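Local atomic coordinates of putative methyltransferase (Porphyromonas gingivalis, PDB entry 3LL7), a protein that is a putative methyltransferase of unestablished substrate, whose THUMP-like domain is consistent with action on RNA. Residues 354-359 / 379-384; 368-373 / 401-406. All blocks are in the same frame, centred on the assembly; numbering follows the deposited sequence.

Interaction 1. Residues 354-359 / 379-384; sequences KQLRKV and QRSKMA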
ATOM      1  N   LYS A 354      14.435   7.368  34.515  1.00 15.80           N
ATOM      2  CA  LYS A 354      14.779   8.768  34.820  1.00 16.88           C
ATOM      3  C   LYS A 354      16.262   9.059  34.615  1.00 16.87           C
ATOM      4  O   LYS A 354      16.692  10.223  34.614  1.00 16.84           O
ATOM      5  CB  LYS A 354      14.278   9.201  36.208  1.00 18.01           C
ATOM      6  CG  LYS A 354      12.745   9.331  36.325  1.00 20.56           C
ATOM      7  CD  LYS A 354      12.151  10.496  35.521  1.00 22.65           C
ATOM      8  CE  LYS A 354      10.646  10.654  35.810  1.00 22.73           C
ATOM      9  NZ  LYS A 354       9.840   9.392  35.500  1.00 23.54           N
ATOM     10  N   GLN A 355      17.059   8.015  34.377  1.00 15.46           N
ATOM     11  CA  GLN A 355      18.472   8.256  34.134  1.00 15.04           C
ATOM     12  C   GLN A 355      18.795   8.466  32.680  1.00 13.38           C
ATOM     13  O   GLN A 355      19.918   8.862  32.353  1.00 12.71           O
ATOM     14  CB  GLN A 355      19.310   7.098  34.651  1.00 16.36           C
ATOM     15  CG  GLN A 355      19.302   6.960  36.153  1.00 17.90           C
ATOM     16  CD  GLN A 355      20.351   5.982  36.610  1.00 23.17           C
ATOM     17  OE1 GLN A 355      21.557   6.190  36.401  1.00 23.48           O
ATOM     18  NE2 GLN A 355      19.904   4.877  37.205  1.00 25.36           N
ATOM     19  N   LEU A 356      17.840   8.192  31.771  1.00 11.72           N
ATOM     20  CA  LEU A 356      18.188   8.222  30.351  1.00 10.66           C
ATOM     21  C   LEU A 356      18.602   9.536  29.788  1.00 10.11           C
ATOM     22  O   LEU A 356      19.397   9.568  28.840  1.00 10.29           O
ATOM     23  CB  LEU A 356      17.053   7.638  29.463  1.00 11.79           C
ATOM     24  CG  LEU A 356      16.734   6.180  29.668  1.00 14.08           C
ATOM     25  CD1 LEU A 356      15.554   5.850  28.698  1.00 13.25           C
ATOM     26  CD2 LEU A 356      17.955   5.272  29.384  1.00 15.11           C
ATOM     27  N   ARG A 357      18.142  10.644  30.374  1.00  9.07           N
ATOM     28  CA  ARG A 357      18.599  11.949  29.906  1.00  8.85           C
ATOM     29  C   ARG A 357      20.102  12.116  30.122  1.00  9.00           C
ATOM     30  O   ARG A 357      20.725  12.975  29.504  1.00  9.05           O
ATOM     31  CB  ARG A 357      17.842  13.083  30.591  1.00  8.39           C
ATOM     32  CG  ARG A 357      16.408  13.283  30.084  1.00  8.27           C
ATOM     33  CD  ARG A 357      15.688  14.207  31.044  1.00 11.29           C
ATOM     34  NE  ARG A 357      15.579  13.471  32.294  1.00 14.33           N
ATOM     35  CZ  ARG A 357      15.215  13.950  33.478  1.00 18.73           C
ATOM     36  NH1 ARG A 357      14.851  15.211  33.623  1.00 15.26           N
ATOM     37  NH2 ARG A 357      15.196  13.113  34.525  1.00 22.11           N
ATOM     38  N   LYS A 358      20.693  11.302  30.992  1.00  9.05           N
ATOM     39  CA  LYS A 358      22.148  11.372  31.168  1.00  8.94           C
ATOM     40  C   LYS A 358      22.907  10.824  29.957  1.00  9.08           C
ATOM     41  O   LYS A 358      24.016  11.271  29.678  1.00  8.65           O
ATOM     42  CB  LYS A 358      22.596  10.586  32.406  1.00  9.39           C
ATOM     43  CG  LYS A 358      22.027  11.150  33.709  1.00 10.00           C
ATOM     44  CD  LYS A 358      22.693  10.539  34.901  1.00 16.20           C
ATOM     45  CE  LYS A 358      22.664   9.040  34.908  1.00 18.87           C
ATOM     46  NZ  LYS A 358      23.602   8.592  36.013  1.00 22.51           N
ATOM     47  N   VAL A 359      22.310   9.879  29.244  0.50  9.87           N
ATOM     48  CA  VAL A 359      23.056   9.195  28.188  0.50 11.01           C
ATOM     49  C   VAL A 359      23.038   9.888  26.834  0.50 11.21           C
ATOM     50  O   VAL A 359      24.001   9.786  26.078  0.50 10.86           O
ATOM     51  CB  VAL A 359      22.673   7.736  28.056  0.50 11.44           C
ATOM     52  CG1 VAL A 359      22.918   7.044  29.377  0.50 11.17           C
ATOM     53  CG2 VAL A 359      21.229   7.554  27.567  0.50 13.43           C
ATOM     54  N   GLN A 379       7.751   9.592  27.752  1.00 10.00           N
ATOM     55  CA  GLN A 379       7.243  10.422  28.834  1.00  9.89           C
ATOM     56  C   GLN A 379       7.853  10.105  30.186  1.00  9.03           C
ATOM     57  O   GLN A 379       8.097  11.018  30.997  1.00  9.02           O
ATOM     58  CB  GLN A 379       5.711  10.403  28.893  1.00  9.69           C
ATOM     59  CG  GLN A 379       5.072  11.090  27.673  1.00 11.50           C
ATOM     60  CD  GLN A 379       3.577  11.334  27.829  1.00 12.12           C
ATOM     61  OE1 GLN A 379       3.061  11.419  28.945  1.00 10.52           O
ATOM     62  NE2 GLN A 379       2.887  11.509  26.694  1.00 10.48           N
ATOM     63  N   ARG A 380       8.105   8.827  30.419  1.00  7.65           N
ATOM     64  CA  ARG A 380       8.650   8.402  31.702  1.00  9.37           C
ATOM     65  C   ARG A 380      10.135   8.745  31.838  1.00  9.82           C
ATOM     66  O   ARG A 380      10.609   8.944  32.949  1.00 11.43           O
ATOM     67  CB  ARG A 380       8.393   6.910  31.924  1.00  8.20           C
ATOM     68  CG  ARG A 380       6.845   6.627  32.006  1.00  7.40           C
ATOM     69  CD  ARG A 380       6.504   5.142  32.029  1.00  6.40           C
ATOM     70  NE  ARG A 380       5.075   4.945  31.709  1.00  7.41           N
ATOM     71  CZ  ARG A 380       4.333   3.893  32.078  1.00  7.99           C
ATOM     72  NH1 ARG A 380       4.859   2.910  32.811  1.00  7.51           N
ATOM     73  NH2 ARG A 380       3.052   3.832  31.725  1.00  5.63           N
ATOM     74  N   SER A 381      10.846   8.827  30.718  1.00  9.80           N
ATOM     75  CA  SER A 381      12.258   9.266  30.749  1.00 10.80           C
ATOM     76  C   SER A 381      12.447  10.784  30.568  1.00 11.41           C
ATOM     77  O   SER A 381      13.548  11.293  30.795  1.00 12.00           O
ATOM     78  CB  SER A 381      13.076   8.528  29.687  1.00 10.60           C
ATOM     79  OG  SER A 381      12.609   8.835  28.379  1.00 11.50           O
ATOM     80  N   LYS A 382      11.388  11.489  30.183  1.00 10.22           N
ATOM     81  CA  LYS A 382      11.440  12.930  29.853  1.00 10.35           C
ATOM     82  C   LYS A 382      12.408  13.235  28.709  1.00 10.88           C
ATOM     83  O   LYS A 382      13.022  14.296  28.658  1.00  9.42           O
ATOM     84  CB  LYS A 382      11.710  13.775  31.116  1.00 10.40           C
ATOM     85  CG  LYS A 382      10.576  13.595  32.181  1.00 12.49           C
ATOM     86  CD  LYS A 382      10.869  14.268  33.544  1.00 18.96           C
ATOM     87  CE  LYS A 382      11.353  15.666  33.399  1.00 23.08           C
ATOM     88  NZ  LYS A 382      10.306  16.555  32.817  1.00 27.11           N
HETATM   89  N   MSE A 383      12.491  12.315  27.751  1.00 12.17           N
HETATM   90  CA  MSE A 383      13.488  12.422  26.695  1.00 13.85           C
HETATM   91  C   MSE A 383      12.997  13.367  25.608  1.00 13.36           C
HETATM   92  O   MSE A 383      11.922  13.195  25.057  1.00 13.95           O
HETATM   93  CB  MSE A 383      13.759  11.025  26.118  1.00 13.45           C
HETATM   94  CG  MSE A 383      14.689  11.016  24.948  1.00 13.23           C
HETATM   95 SE   MSE A 383      16.449  11.627  25.455  0.75 12.18          SE
HETATM   96  CE  MSE A 383      16.789  10.437  26.943  1.00 12.25           C
ATOM     97  N   ALA A 384      13.784  14.376  25.289  1.00 14.24           N
ATOM     98  CA  ALA A 384      13.433  15.264  24.177  1.00 15.38           C
ATOM     99  C   ALA A 384      13.479  14.483  22.865  1.00 16.11           C
ATOM    100  O   ALA A 384      14.306  13.575  22.725  1.00 15.70           O
ATOM    101  CB  ALA A 384      14.415  16.413  24.130  1.00 15.07           C
TER
HETATM  102  O   HOH W   1       8.130  11.509  33.779  1.00 18.01           O
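Arg-380 O takes a hydrogen bond from Lys-354 NZ at 2.7 Å, in the carbonyl plane and on a lone pair. The Lys-354 chain folds at chi2 (-69°) and chi4 (-58°), which curls CD, CE and NZ round Arg-380 O. A water, weakly bound by the same NZ, donates to the carbonyl O of Gln-379, one residue earlier. The Arg-380 guanidinium points to Glu-376 instead, a long and weak ion pair.

Ser-381 offers its CB to Leu-356 CD1 at 3.8 Å. Its OG is turned to its own helix and bonds Leu-377 O. Ser-381 ends helix 374-381, and Lys-382 follows with positive phi (59°). The chain thus turns out of the helix in the THUMP-like domain, and the loop residues 354-359, which have helical backbone angles, lie beside this exit.

Lys-382 crosses Arg-357 at a slant. Its CB sits over one face of the guanidinium, near the rim, and Lys-382 CE is 3.5 Å from Arg-357 NH1. The two charged groups stay apart, with Arg-357 NH1 and Lys-382 NZ separated by 4.8 Å. Arg-357 NH2 bonds Lys-354 O at 3.3 Å, nearly in the guanidinium plane, which limits the group's rotation.

Selenomethionine Met-383 has CG anti to its backbone N and then bends twice, which lays its methyl on Leu-356. Met-383 CE lies 3.8 Å from Leu-356 CB and 3.3 Å from Leu-356 O. Leu-391 of strand 389-395 touches both side chains.

Interaction 2. Residues 368-373 / 401-406; sequences RNFPLS and KVLLLL. With EDO (1,2-ethanediol), chain B; FMT (formic acid), chain J.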
ATOM      1  N   ARG A 368      10.693  -2.848  20.070  1.00  8.68           N
ATOM      2  CA  ARG A 368      10.477  -4.148  19.414  1.00  9.30           C
ATOM      3  C   ARG A 368      10.541  -5.207  20.479  1.00  9.82           C
ATOM      4  O   ARG A 368      11.640  -5.723  20.767  1.00 10.11           O
ATOM      5  CB  ARG A 368      11.529  -4.468  18.331  1.00 10.02           C
ATOM      6  CG  ARG A 368      11.541  -3.515  17.126  1.00 10.51           C
ATOM      7  CD  ARG A 368      10.349  -3.786  16.222  1.00 10.22           C
ATOM      8  NE  ARG A 368      10.276  -2.799  15.155  1.00 10.14           N
ATOM      9  CZ  ARG A 368       9.206  -2.590  14.411  1.00 15.51           C
ATOM     10  NH1 ARG A 368       8.103  -3.332  14.605  1.00 12.51           N
ATOM     11  NH2 ARG A 368       9.239  -1.648  13.462  1.00 16.37           N
ATOM     12  N   ASN A 369       9.367  -5.548  21.012  1.00  9.87           N
ATOM     13  CA  ASN A 369       9.190  -6.497  22.121  1.00 10.69           C
ATOM     14  C   ASN A 369       9.700  -5.898  23.439  1.00 10.23           C
ATOM     15  O   ASN A 369      10.857  -6.103  23.851  1.00 10.38           O
ATOM     16  CB  ASN A 369       9.829  -7.855  21.788  1.00 11.34           C
ATOM     17  CG  ASN A 369       9.486  -8.927  22.791  1.00 10.01           C
ATOM     18  OD1 ASN A 369       8.544  -8.775  23.583  1.00 13.11           O
ATOM     19  ND2 ASN A 369      10.245 -10.025  22.779  1.00  8.12           N
ATOM     20  N   PHE A 370       8.829  -5.108  24.070  1.00  9.85           N
ATOM     21  CA  PHE A 370       9.225  -4.288  25.207  1.00  9.63           C
ATOM     22  C   PHE A 370       7.945  -3.954  25.993  1.00 10.01           C
ATOM     23  O   PHE A 370       6.884  -3.773  25.372  1.00 10.00           O
ATOM     24  CB  PHE A 370       9.916  -3.004  24.712  1.00  9.78           C
ATOM     25  CG  PHE A 370      10.727  -2.314  25.757  1.00  8.66           C
ATOM     26  CD1 PHE A 370      11.900  -2.878  26.231  1.00  8.56           C
ATOM     27  CD2 PHE A 370      10.276  -1.095  26.303  1.00  9.68           C
ATOM     28  CE1 PHE A 370      12.640  -2.221  27.252  1.00  6.80           C
ATOM     29  CE2 PHE A 370      11.004  -0.432  27.296  1.00 11.15           C
ATOM     30  CZ  PHE A 370      12.175  -1.007  27.773  1.00  9.68           C
ATOM     31  N   PRO A 371       8.046  -3.838  27.331  1.00 10.12           N
ATOM     32  CA  PRO A 371       6.788  -3.695  28.106  1.00 10.79           C
ATOM     33  C   PRO A 371       6.168  -2.286  28.048  1.00 10.79           C
ATOM     34  O   PRO A 371       5.011  -2.109  28.490  1.00 11.72           O
ATOM     35  CB  PRO A 371       7.218  -4.048  29.527  1.00 11.31           C
ATOM     36  CG  PRO A 371       8.675  -3.635  29.586  1.00 11.99           C
ATOM     37  CD  PRO A 371       9.183  -4.140  28.220  1.00 10.32           C
ATOM     38  N   LEU A 372       6.923  -1.304  27.552  1.00  9.44           N
ATOM     39  CA  LEU A 372       6.386   0.062  27.398  1.00  9.22           C
ATOM     40  C   LEU A 372       6.213   0.379  25.917  1.00  9.38           C
ATOM     41  O   LEU A 372       6.953  -0.160  25.094  1.00 10.09           O
ATOM     42  CB  LEU A 372       7.345   1.087  28.007  1.00  9.28           C
ATOM     43  CG  LEU A 372       7.628   0.906  29.526  1.00 11.68           C
ATOM     44  CD1 LEU A 372       8.677   1.909  29.950  1.00 12.28           C
ATOM     45  CD2 LEU A 372       6.359   1.023  30.355  1.00 10.79           C
ATOM     46  N   SER A 373       5.275   1.263  25.574  1.00  9.78           N
ATOM     47  CA  SER A 373       5.214   1.765  24.203  1.00  9.86           C
ATOM     48  C   SER A 373       6.274   2.860  24.053  1.00  9.49           C
ATOM     49  O   SER A 373       6.794   3.358  25.045  1.00  8.96           O
ATOM     50  CB  SER A 373       3.845   2.364  23.911  1.00 10.32           C
ATOM     51  OG  SER A 373       3.622   3.478  24.767  1.00  9.67           O
ATOM     52  N   LYS A 401      15.246  -7.590  29.229  1.00  8.70           N
ATOM     53  CA  LYS A 401      14.830  -6.385  28.566  1.00  9.19           C
ATOM     54  C   LYS A 401      15.979  -5.414  28.614  1.00  9.25           C
ATOM     55  O   LYS A 401      16.633  -5.246  29.681  1.00  8.66           O
ATOM     56  CB  LYS A 401      13.607  -5.775  29.309  1.00  9.29           C
ATOM     57  CG  LYS A 401      12.384  -6.730  29.506  1.00 11.28           C
ATOM     58  CD  LYS A 401      11.703  -7.129  28.174  1.00 15.37           C
ATOM     59  CE  LYS A 401      10.735  -8.365  28.295  1.00 16.08           C
ATOM     60  NZ  LYS A 401      10.003  -8.723  26.985  1.00 11.27           N
ATOM     61  N   VAL A 402      16.180  -4.715  27.497  1.00  9.56           N
ATOM     62  CA  VAL A 402      17.305  -3.785  27.362  1.00  9.25           C
ATOM     63  C   VAL A 402      16.856  -2.556  26.614  1.00  9.05           C
ATOM     64  O   VAL A 402      15.865  -2.594  25.869  1.00  8.76           O
ATOM     65  CB  VAL A 402      18.501  -4.439  26.576  1.00  8.80           C
ATOM     66  CG1 VAL A 402      19.067  -5.630  27.362  1.00  9.46           C
ATOM     67  CG2 VAL A 402      18.085  -4.884  25.134  1.00  8.53           C
ATOM     68  N   LEU A 403      17.622  -1.479  26.782  1.00  9.22           N
ATOM     69  CA  LEU A 403      17.532  -0.304  25.910  1.00  9.65           C
ATOM     70  C   LEU A 403      18.818  -0.212  25.122  1.00 10.22           C
ATOM     71  O   LEU A 403      19.936  -0.359  25.682  1.00 10.93           O
ATOM     72  CB  LEU A 403      17.353   1.002  26.749  1.00 10.17           C
ATOM     73  CG  LEU A 403      15.947   1.092  27.393  1.00 11.53           C
ATOM     74  CD1 LEU A 403      15.906   2.170  28.483  1.00 12.63           C
ATOM     75  CD2 LEU A 403      14.949   1.453  26.327  1.00 12.93           C
ATOM     76  N   LEU A 404      18.670  -0.002  23.817  1.00  9.41           N
ATOM     77  CA  LEU A 404      19.851   0.229  22.961  1.00  9.37           C
ATOM     78  C   LEU A 404      19.890   1.677  22.546  1.00  9.52           C
ATOM     79  O   LEU A 404      18.878   2.233  22.093  1.00 10.36           O
ATOM     80  CB  LEU A 404      19.794  -0.648  21.695  1.00  8.48           C
ATOM     81  CG  LEU A 404      19.406  -2.138  21.851  1.00 11.48           C
ATOM     82  CD1 LEU A 404      19.376  -2.795  20.440  1.00 12.85           C
ATOM     83  CD2 LEU A 404      20.442  -2.836  22.765  1.00  9.91           C
ATOM     84  N   LEU A 405      21.073   2.271  22.684  1.00  8.13           N
ATOM     85  CA  LEU A 405      21.362   3.596  22.114  1.00  7.85           C
ATOM     86  C   LEU A 405      22.052   3.373  20.778  1.00  7.25           C
ATOM     87  O   LEU A 405      23.093   2.724  20.720  1.00  7.80           O
ATOM     88  CB  LEU A 405      22.251   4.432  23.058  1.00  7.84           C
ATOM     89  CG  LEU A 405      22.504   5.850  22.494  1.00  9.20           C
ATOM     90  CD1 LEU A 405      21.144   6.605  22.469  1.00 10.61           C
ATOM     91  CD2 LEU A 405      23.513   6.598  23.376  1.00 11.36           C
ATOM     92  N   LEU A 406      21.411   3.870  19.712  1.00  7.59           N
ATOM     93  CA  LEU A 406      21.789   3.574  18.318  1.00  8.32           C
ATOM     94  C   LEU A 406      22.028   4.868  17.559  1.00  7.95           C
ATOM     95  O   LEU A 406      21.355   5.854  17.817  1.00  9.15           O
ATOM     96  CB  LEU A 406      20.626   2.815  17.625  1.00  6.73           C
ATOM     97  CG  LEU A 406      20.160   1.523  18.326  1.00  8.56           C
ATOM     98  CD1 LEU A 406      18.955   0.950  17.594  1.00  7.58           C
ATOM     99  CD2 LEU A 406      21.320   0.528  18.374  1.00  9.13           C
TER
HETATM  100  C1  EDO B 501       5.975  -4.240  20.411  1.00 35.52           C
HETATM  101  O1  EDO B 501       6.974  -4.708  19.517  1.00 29.80           O
HETATM  102  C2  EDO B 501       6.586  -4.046  21.791  1.00 32.16           C
HETATM  103  O2  EDO B 501       6.078  -5.026  22.683  1.00 29.91           O
HETATM  104  C   FMT J 510       8.736 -12.358  25.104  1.00 38.69           C
HETATM  105  O1  FMT J 510       9.622 -11.556  25.411  1.00 38.13           O
HETATM  106  O2  FMT J 510       8.008 -12.247  24.114  1.00 38.81           O
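Asn-369 and Lys-401 meet through a formic acid molecule, and no direct hydrogen bond joins the two segments. Asn-369 ND2 donates to formic acid O1 at 3.1 Å, with an N-H...O angle of 153°. Lys-401 NZ reaches the same formic acid O1 by a weak bond of 3.3 Å. Its stronger partner is Thr-395 OG1, while Asn-369 ND2 also bonds Ser-323 OG.

The rest of the contact is mainly apolar. Lys-401 bends at chi2 (-66°), and its CD passes Pro-371 CD at 3.9 Å, the two side chains running in opposite directions. With CG anti to the backbone N (chi1 -162°), the Phe-370 ring reaches strand 401-408, where CE1 lies 3.5 Å from Val-402 O. Phe-370 CZ touches Leu-403 CD2 at 4.0 Å. Pro-371 CD sits over one ring face, near the rim. Phe-348 meets the ring edge-to-face, and Leu-377 of helix 374-381 also packs on it. The contact joins the loop between strand 364-368 and that helix to the start of strand 401-408 in the THUMP-like domain.

A 1,2-ethanediol is bound to the loop backbone: Asn-369 N donates to its O1 at 2.9 Å, and Phe-370 N to its O2. That O2 in turn donates to Phe-370 O. Both small molecules probably come from the crystallisation liquor. Their bonds imply that the loop backbone and the Asn-369/Lys-401 pair can receive small polar groups, but they identify no natural ligand.

How the interactions relate
Interactions 1 and 2 lie in the same THUMP-like domain, with centres about 14 Å apart. Their segments alternate along the chain. Helix 374-381 links them: 368-373 leads into it, with Ser-373 at the N-cap, and 379-384 carries its last turn and exit. The contacts also touch in space. Leu-356 CD1 packs on Leu-403 CD1 at 3.7 Å, and Arg-380 NH1 lies 3.4 Å from Leu-372 CD2. Leu-377 joins both, bonding Ser-381 OG through its backbone O and packing on Phe-370 and Leu-403. The formic acid and 1,2-ethanediol belong to interaction 2. The centres of interactions 1 and 2 lie about 35 and 28 Å from the chain centre.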